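Local atomic coordinates of probable mannosyltransferase KTR4 (Saccharomyces cerevisiae, PDB entry 5A07), a protein that is a probable yeast mannosyltransferase with a GT-A-type nucleotide-binding fold, modelled here with guanosine-5'-diphosphate and a manganese ion bound. Residues E129-F134 / K160-E165; K214-Y217 / L221-K224; F246-K251 / S370-R375. All blocks are in the same frame, centred on the assembly; numbering follows the deposited sequence.

The three contacts follow one another along the chain, interaction 1 closing before interaction 2 opens and interaction 2 before interaction 3, and their centres lie about 20 Å apart pair by pair. Interaction 1 joins helix 116-131 to the lead into strand 164-168, interaction 2 folds up the loop between helix 203-214 and strand 227-230 beside strand 105-110, and interaction 3 packs helix 245-251 against strand 371-373. Separate helices and loops are thus joined to one large mixed sheet, that of the GT-A-type fold. Interactions 1 and 2 touch directly through a salt bridge, E165 OE1 to K224 NZ at 2.8 Å. In interaction 2 the F216 side chain is about 10 Å from GDP.

Interaction 1: E129-F134 / K160-E165; sequences EYNKNF and KDRVVE
R162 meets N131 and K132 within the parallel, Rossmann-like part of the GT-A fold, where strands 105-110, 138-142 and 164-168 are joined by helices 116-131 and 148-156. The R162 side chain starts with CG anti to the backbone N (chi1 -170°) and bends at chi2 and chi3, which carries its guanidinium back to N131 and K132. N131 runs past it in the opposite direction, ND2 standing 3.7 Å from R162 NE with amide and guanidinium planes 67° apart. This is packing of two donors, not a bond: N131 ND2 is held by Y136 O and E127 OE2. The backbone oxygen N131 O lies over one guanidinium face, 3.8 Å from R162 NH2. A water in the guanidinium plane accepts from R162 NH2 at 3.0 Å and donates to K132 O at 2.8 Å, bridging the two segments. E127 ties the pair together, since its other oxygen, OE1, makes a salt bridge with R162 NH2. Both N131 and R162 rest on Y138 of the middle strand 138-142, whose backbone also bonds to V163 and E165 as the chain enters strand 164-168.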
# COMPACT_ATOMS: atom_id res chain seq x y z
N GLU B 129 3.66 9.63 -17.85
CA GLU B 129 2.42 8.90 -17.94
C GLU B 129 1.26 9.64 -17.28
O GLU B 129 0.11 9.29 -17.49
CB GLU B 129 2.55 7.52 -17.26
CG GLU B 129 3.64 6.62 -17.88
CD GLU B 129 3.55 6.43 -19.43
OE1 GLU B 129 2.46 6.51 -20.01
OE2 GLU B 129 4.64 6.26 -20.09
N TYR B 130 1.56 10.62 -16.43
CA TYR B 130 0.53 11.31 -15.64
C TYR B 130 0.76 12.80 -15.37
O TYR B 130 0.01 13.69 -15.87
CB TYR B 130 0.28 10.58 -14.32
CG TYR B 130 -0.74 11.32 -13.44
CD1 TYR B 130 -2.06 11.40 -13.82
CD2 TYR B 130 -0.37 11.97 -12.29
CE1 TYR B 130 -2.99 12.07 -13.07
CE2 TYR B 130 -1.31 12.68 -11.48
CZ TYR B 130 -2.62 12.71 -11.90
OH TYR B 130 -3.59 13.33 -11.16
N ASN B 131 1.77 13.09 -14.59
CA ASN B 131 1.84 14.37 -13.95
C ASN B 131 2.17 15.57 -14.84
O ASN B 131 1.90 16.67 -14.46
CB ASN B 131 2.77 14.33 -12.73
CG ASN B 131 2.40 15.39 -11.66
OD1 ASN B 131 1.25 15.74 -11.48
ND2 ASN B 131 3.44 15.97 -11.04
N LYS B 132 2.71 15.35 -16.04
CA LYS B 132 3.01 16.45 -16.92
C LYS B 132 1.72 17.13 -17.33
O LYS B 132 1.75 18.29 -17.67
CB LYS B 132 3.76 16.00 -18.17
CG LYS B 132 2.90 15.22 -19.17
CD LYS B 132 3.73 14.73 -20.34
CE LYS B 132 2.87 13.95 -21.32
NZ LYS B 132 3.79 13.44 -22.38
N ASN B 133 0.59 16.44 -17.23
CA ASN B 133 -0.68 17.05 -17.57
C ASN B 133 -1.49 17.60 -16.42
O ASN B 133 -2.55 18.19 -16.65
CB ASN B 133 -1.53 16.04 -18.38
CG ASN B 133 -0.94 15.76 -19.71
OD1 ASN B 133 -0.41 16.65 -20.33
ND2 ASN B 133 -0.89 14.53 -20.09
N PHE B 134 -1.03 17.41 -15.19
CA PHE B 134 -1.75 17.82 -14.01
C PHE B 134 -0.95 18.69 -13.06
O PHE B 134 -1.50 19.49 -12.38
CB PHE B 134 -2.37 16.61 -13.33
CG PHE B 134 -3.43 16.00 -14.15
CD1 PHE B 134 -4.71 16.53 -14.12
CD2 PHE B 134 -3.18 14.93 -14.98
CE1 PHE B 134 -5.72 16.04 -14.95
CE2 PHE B 134 -4.18 14.44 -15.81
CZ PHE B 134 -5.46 14.97 -15.80
N LYS B 160 10.22 23.85 -15.20
CA LYS B 160 10.57 24.98 -14.32
C LYS B 160 9.40 25.36 -13.39
O LYS B 160 9.60 25.80 -12.27
CB LYS B 160 11.03 26.13 -15.24
CG LYS B 160 10.69 27.55 -14.87
CD LYS B 160 10.81 28.46 -16.11
CE LYS B 160 10.39 29.86 -15.76
NZ LYS B 160 11.41 30.40 -14.83
N ASP B 161 8.18 25.20 -13.83
CA ASP B 161 7.04 25.58 -12.95
C ASP B 161 6.62 24.48 -11.91
O ASP B 161 5.70 24.68 -11.15
CB ASP B 161 5.79 25.94 -13.81
CG ASP B 161 5.41 24.83 -14.83
OD1 ASP B 161 6.29 24.02 -15.22
OD2 ASP B 161 4.24 24.79 -15.28
N ARG B 162 7.23 23.31 -11.93
CA ARG B 162 6.83 22.28 -11.02
C ARG B 162 7.33 22.66 -9.63
O ARG B 162 8.51 22.92 -9.41
CB ARG B 162 7.43 20.93 -11.40
CG ARG B 162 6.85 19.74 -10.62
CD ARG B 162 5.41 19.41 -11.05
NE ARG B 162 5.29 18.84 -12.38
CZ ARG B 162 4.86 19.49 -13.48
NH1 ARG B 162 4.45 20.76 -13.40
NH2 ARG B 162 4.92 18.92 -14.65
N VAL B 163 6.43 22.62 -8.68
CA VAL B 163 6.82 22.88 -7.25
C VAL B 163 7.42 21.65 -6.61
O VAL B 163 6.85 20.52 -6.75
CB VAL B 163 5.58 23.34 -6.50
CG1 VAL B 163 5.86 23.47 -5.00
CG2 VAL B 163 5.12 24.63 -7.13
N VAL B 164 8.62 21.82 -6.01
CA VAL B 164 9.29 20.81 -5.26
C VAL B 164 9.61 21.31 -3.84
O VAL B 164 10.06 22.43 -3.70
CB VAL B 164 10.54 20.30 -5.95
CG1 VAL B 164 10.17 19.72 -7.32
CG2 VAL B 164 11.52 21.44 -6.18
N GLU B 165 9.37 20.51 -2.82
CA GLU B 165 9.77 20.88 -1.45
C GLU B 165 10.55 19.76 -0.84
O GLU B 165 10.29 18.57 -1.12
CB GLU B 165 8.53 21.22 -0.61
CG GLU B 165 7.78 22.47 -1.11
CD GLU B 165 6.57 22.89 -0.26
OE1 GLU B 165 6.06 22.08 0.57
OE2 GLU B 165 6.04 23.99 -0.54
O HOH W 1 4.11 19.82 -17.35

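Interaction 2: K214-Y217 / L221-K224; sequences KEFY and LLSK
L222 pushes one methyl group, CD1, into the angle between the backbone and the ring of F216. CD1 lies 3.3 Å from F216 O, a close van der Waals touch against the carbonyl oxygen, and 3.7 Å from F216 CD2, where it meets the edge of the ring near its plane. The same methyl stands 4.3 Å from Y217 CA, beside the start of the 3-10 segment. F216 adopts the crowded rotamer, CG between the backbone N and the carbonyl carbon (chi1 82°), which keeps its ring close to its own backbone and offers the CD2 edge to the leucine. Over one face of that ring, toward its rim, stands Y217 CD1, 3.6 Å above the F216 plane. These residues belong to the loop that leads from helix 203-214, bearing the GDP-pocket residues S204, Y205 and M208, to strand 227-230 of the GT-A sheet. Farther out, Y212 meets F216 edge-to-face, while L326 and L329 pack on both aromatic residues. On the sheet side, L108 touches F216 and T106 touches L222. The guanidinium of R330 joins the two segments by bonding through NH2 to both Y217 O and L222 O, and E335 holds the Y217 hydroxyl. At the far end of the loop, K224 NZ reaches back to L221 O at 2.9 Å.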
# COMPACT_ATOMS: atom_id res chain seq x y z
N LYS B 214 3.34 5.43 10.78
CA LYS B 214 2.67 6.31 11.79
C LYS B 214 3.10 7.75 11.91
O LYS B 214 2.47 8.53 12.64
CB LYS B 214 2.74 5.64 13.18
CG LYS B 214 4.10 5.78 13.89
CD LYS B 214 4.02 5.02 15.23
CE LYS B 214 4.97 5.53 16.30
NZ LYS B 214 4.81 6.98 16.50
N GLU B 215 4.14 8.15 11.18
CA GLU B 215 4.70 9.49 11.37
C GLU B 215 4.70 10.38 10.13
O GLU B 215 4.61 11.61 10.28
CB GLU B 215 6.09 9.35 11.92
CG GLU B 215 6.83 10.66 12.21
CD GLU B 215 6.09 11.61 13.15
OE1 GLU B 215 5.29 11.12 13.95
OE2 GLU B 215 6.29 12.84 13.06
N PHE B 216 4.79 9.79 8.91
CA PHE B 216 5.06 10.64 7.71
C PHE B 216 4.02 11.72 7.55
O PHE B 216 4.35 12.87 7.26
CB PHE B 216 5.19 9.81 6.45
CG PHE B 216 3.88 9.42 5.84
CD1 PHE B 216 3.26 8.29 6.21
CD2 PHE B 216 3.27 10.23 4.89
CE1 PHE B 216 2.09 7.89 5.64
CE2 PHE B 216 2.06 9.85 4.27
CZ PHE B 216 1.49 8.64 4.62
N TYR B 217 2.76 11.39 7.86
CA TYR B 217 1.66 12.35 7.64
C TYR B 217 1.63 13.48 8.70
O TYR B 217 0.90 14.44 8.53
CB TYR B 217 0.28 11.68 7.62
CG TYR B 217 0.06 10.67 8.73
CD1 TYR B 217 0.51 9.35 8.62
CD2 TYR B 217 -0.66 11.03 9.89
CE1 TYR B 217 0.32 8.45 9.66
CE2 TYR B 217 -0.90 10.13 10.90
CZ TYR B 217 -0.42 8.86 10.81
OH TYR B 217 -0.65 7.96 11.79
N LEU B 221 5.67 19.55 6.35
CA LEU B 221 5.41 19.90 4.96
C LEU B 221 4.12 19.29 4.45
O LEU B 221 3.57 19.78 3.42
CB LEU B 221 6.57 19.50 4.07
CG LEU B 221 7.84 20.30 4.26
CD1 LEU B 221 8.91 19.68 3.37
CD2 LEU B 221 7.62 21.75 3.87
N LEU B 222 3.65 18.25 5.15
CA LEU B 222 2.46 17.52 4.69
C LEU B 222 1.18 18.02 5.37
O LEU B 222 0.09 17.55 5.08
CB LEU B 222 2.69 16.02 4.94
CG LEU B 222 3.71 15.37 3.97
CD1 LEU B 222 3.63 13.88 4.17
CD2 LEU B 222 3.46 15.63 2.52
N SER B 223 1.34 18.96 6.29
CA SER B 223 0.15 19.41 7.10
C SER B 223 -0.84 20.05 6.14
O SER B 223 -1.99 20.02 6.36
CB SER B 223 0.56 20.41 8.22
OG SER B 223 0.86 21.69 7.63
N LYS B 224 -0.38 20.66 5.04
CA LYS B 224 -1.30 21.31 4.13
C LYS B 224 -1.96 20.39 3.08
O LYS B 224 -2.67 20.87 2.19
CB LYS B 224 -0.54 22.44 3.40
CG LYS B 224 0.71 22.03 2.59
CD LYS B 224 1.42 23.25 1.95
CE LYS B 224 2.72 22.86 1.29
NZ LYS B 224 3.80 22.39 2.21

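Interaction 3: F246-K251 / S370-R375; sequences FQFMNK and SIHWFR
F248 enters the contact first, directing its ring edge at the face of H372 in a T-shaped pair with centroids 4.8 Å apart and planes at 60°. A chi1 of 166° places F248 CG opposite the backbone N and swings the ring out from the helix, with CE2 over the centre of the imidazole, 3.6 Å above the H372 plane. The neighbouring edge atom, F248 CZ, is 3.6 Å from H372 CE1. F248 also slides past F374, running the opposite way, with F248 CD2 3.9 Å from F374 CZ. The two phenyl planes are inclined, forming neither a stack nor an edge-to-face pair. F248, H372 and F374 thus make a buried aromatic cluster between helix 245-251 and strand 371-373, which lies parallel to strand 256-262 in the large sheet of the GT-A-type fold. Next along the helix, M249 bends at chi2 and chi3 to bring its sulfur to F374 in a Met-aromatic contact. M249 SD is 3.6 Å from F374 CZ and 79° off the ring normal, so it approaches the edge of the ring. On the strand side, F374 and H372 fit against each other: H372 CD2 lies 3.3 Å above the centre of the F374 ring. F374 is placed by an inverse gamma turn as the chain leaves the strand, closed by a weak bond from R375 N to W373 O. The buried imidazole is tied through H372 NE2 to the hydroxyl of Y434, the C-terminal residue, while I323 of strand 322-325 packs on M249 and F374.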
# COMPACT_ATOMS: atom_id res chain seq x y z
N PHE B 246 -6.23 12.34 -7.85
CA PHE B 246 -6.73 12.85 -6.54
C PHE B 246 -8.18 13.30 -6.62
O PHE B 246 -8.97 13.04 -5.70
CB PHE B 246 -5.86 13.97 -5.99
CG PHE B 246 -4.43 13.61 -5.75
CD1 PHE B 246 -4.07 12.44 -5.16
CD2 PHE B 246 -3.43 14.52 -5.99
CE1 PHE B 246 -2.76 12.16 -4.85
CE2 PHE B 246 -2.09 14.22 -5.72
CZ PHE B 246 -1.77 13.02 -5.14
N GLN B 247 -8.55 13.97 -7.67
CA GLN B 247 -9.97 14.42 -7.82
C GLN B 247 -10.89 13.22 -8.01
O GLN B 247 -12.02 13.27 -7.56
CB GLN B 247 -10.17 15.46 -8.96
CG GLN B 247 -9.43 16.77 -8.72
CD GLN B 247 -10.01 17.64 -7.60
OE1 GLN B 247 -10.55 17.15 -6.65
NE2 GLN B 247 -9.90 18.96 -7.75
N PHE B 248 -10.44 12.16 -8.72
CA PHE B 248 -11.20 10.96 -8.80
C PHE B 248 -11.46 10.37 -7.44
O PHE B 248 -12.60 9.99 -7.09
CB PHE B 248 -10.53 9.94 -9.72
CG PHE B 248 -11.08 8.58 -9.59
CD1 PHE B 248 -12.19 8.20 -10.31
CD2 PHE B 248 -10.49 7.65 -8.71
CE1 PHE B 248 -12.78 6.95 -10.16
CE2 PHE B 248 -11.03 6.36 -8.58
CZ PHE B 248 -12.20 6.02 -9.28
N MET B 249 -10.43 10.35 -6.61
CA MET B 249 -10.57 9.80 -5.24
C MET B 249 -11.62 10.61 -4.45
O MET B 249 -12.48 10.06 -3.74
CB MET B 249 -9.26 9.87 -4.44
CG MET B 249 -8.02 9.21 -5.00
SD MET B 249 -8.22 7.49 -5.07
CE MET B 249 -7.84 7.07 -3.34
N ASN B 250 -11.47 11.90 -4.51
CA ASN B 250 -12.33 12.78 -3.75
C ASN B 250 -13.78 12.68 -4.23
O ASN B 250 -14.70 12.51 -3.42
CB ASN B 250 -11.85 14.23 -3.91
CG ASN B 250 -12.50 15.13 -2.92
OD1 ASN B 250 -12.20 15.10 -1.76
ND2 ASN B 250 -13.49 15.84 -3.38
N LYS B 251 -13.99 12.81 -5.54
CA LYS B 251 -15.31 12.77 -6.09
C LYS B 251 -16.01 11.42 -5.90
O LYS B 251 -17.22 11.38 -5.89
CB LYS B 251 -15.29 13.16 -7.57
CG LYS B 251 -16.61 13.59 -8.09
CD LYS B 251 -17.10 14.93 -7.50
CE LYS B 251 -18.61 15.12 -7.68
NZ LYS B 251 -18.97 15.11 -9.13
N SER B 370 -14.58 1.76 -0.18
CA SER B 370 -13.83 2.99 -0.26
C SER B 370 -12.34 2.81 -0.66
O SER B 370 -11.62 3.81 -0.70
CB SER B 370 -13.92 3.83 1.06
OG SER B 370 -13.19 3.23 2.13
N ILE B 371 -11.91 1.57 -0.89
CA ILE B 371 -10.52 1.21 -1.20
C ILE B 371 -10.52 0.78 -2.68
O ILE B 371 -11.27 -0.17 -3.08
CB ILE B 371 -10.01 0.10 -0.28
CG1 ILE B 371 -10.04 0.56 1.20
CG2 ILE B 371 -8.64 -0.33 -0.74
CD1 ILE B 371 -9.73 -0.53 2.14
N HIS B 372 -9.84 1.54 -3.52
CA HIS B 372 -9.94 1.45 -4.96
C HIS B 372 -8.72 0.70 -5.51
O HIS B 372 -7.57 1.15 -5.28
CB HIS B 372 -10.02 2.82 -5.59
CG HIS B 372 -10.14 2.82 -7.07
ND1 HIS B 372 -11.31 2.50 -7.72
CD2 HIS B 372 -9.24 3.09 -8.04
CE1 HIS B 372 -11.13 2.55 -9.03
NE2 HIS B 372 -9.88 2.93 -9.25
N TRP B 373 -8.97 -0.27 -6.39
CA TRP B 373 -7.92 -0.94 -7.16
C TRP B 373 -7.73 -0.24 -8.52
O TRP B 373 -8.61 -0.29 -9.40
CB TRP B 373 -8.25 -2.42 -7.38
CG TRP B 373 -7.24 -3.18 -8.16
CD1 TRP B 373 -5.92 -2.97 -8.17
CD2 TRP B 373 -7.46 -4.33 -8.94
NE1 TRP B 373 -5.28 -3.85 -8.99
CE2 TRP B 373 -6.22 -4.70 -9.49
CE3 TRP B 373 -8.59 -5.08 -9.27
CZ2 TRP B 373 -6.06 -5.80 -10.30
CZ3 TRP B 373 -8.45 -6.15 -10.08
CH2 TRP B 373 -7.19 -6.52 -10.59
N PHE B 374 -6.57 0.43 -8.68
CA PHE B 374 -6.29 1.22 -9.86
C PHE B 374 -5.80 0.29 -10.96
O PHE B 374 -4.60 0.24 -11.30
CB PHE B 374 -5.23 2.31 -9.56
CG PHE B 374 -5.82 3.59 -9.08
CD1 PHE B 374 -6.55 4.39 -9.93
CD2 PHE B 374 -5.68 3.98 -7.73
CE1 PHE B 374 -7.14 5.57 -9.46
CE2 PHE B 374 -6.26 5.14 -7.29
CZ PHE B 374 -7.00 5.95 -8.14
N ARG B 375 -6.74 -0.44 -11.55
CA ARG B 375 -6.41 -1.42 -12.57
C ARG B 375 -5.67 -0.77 -13.74
O ARG B 375 -4.81 -1.42 -14.37
CB ARG B 375 -7.69 -2.14 -13.08
CG ARG B 375 -8.30 -3.06 -12.02
CD ARG B 375 -9.67 -3.54 -12.48
NE ARG B 375 -9.59 -4.50 -13.60
CZ ARG B 375 -10.65 -5.01 -14.23
NH1 ARG B 375 -11.91 -4.69 -13.82
NH2 ARG B 375 -10.48 -5.83 -15.24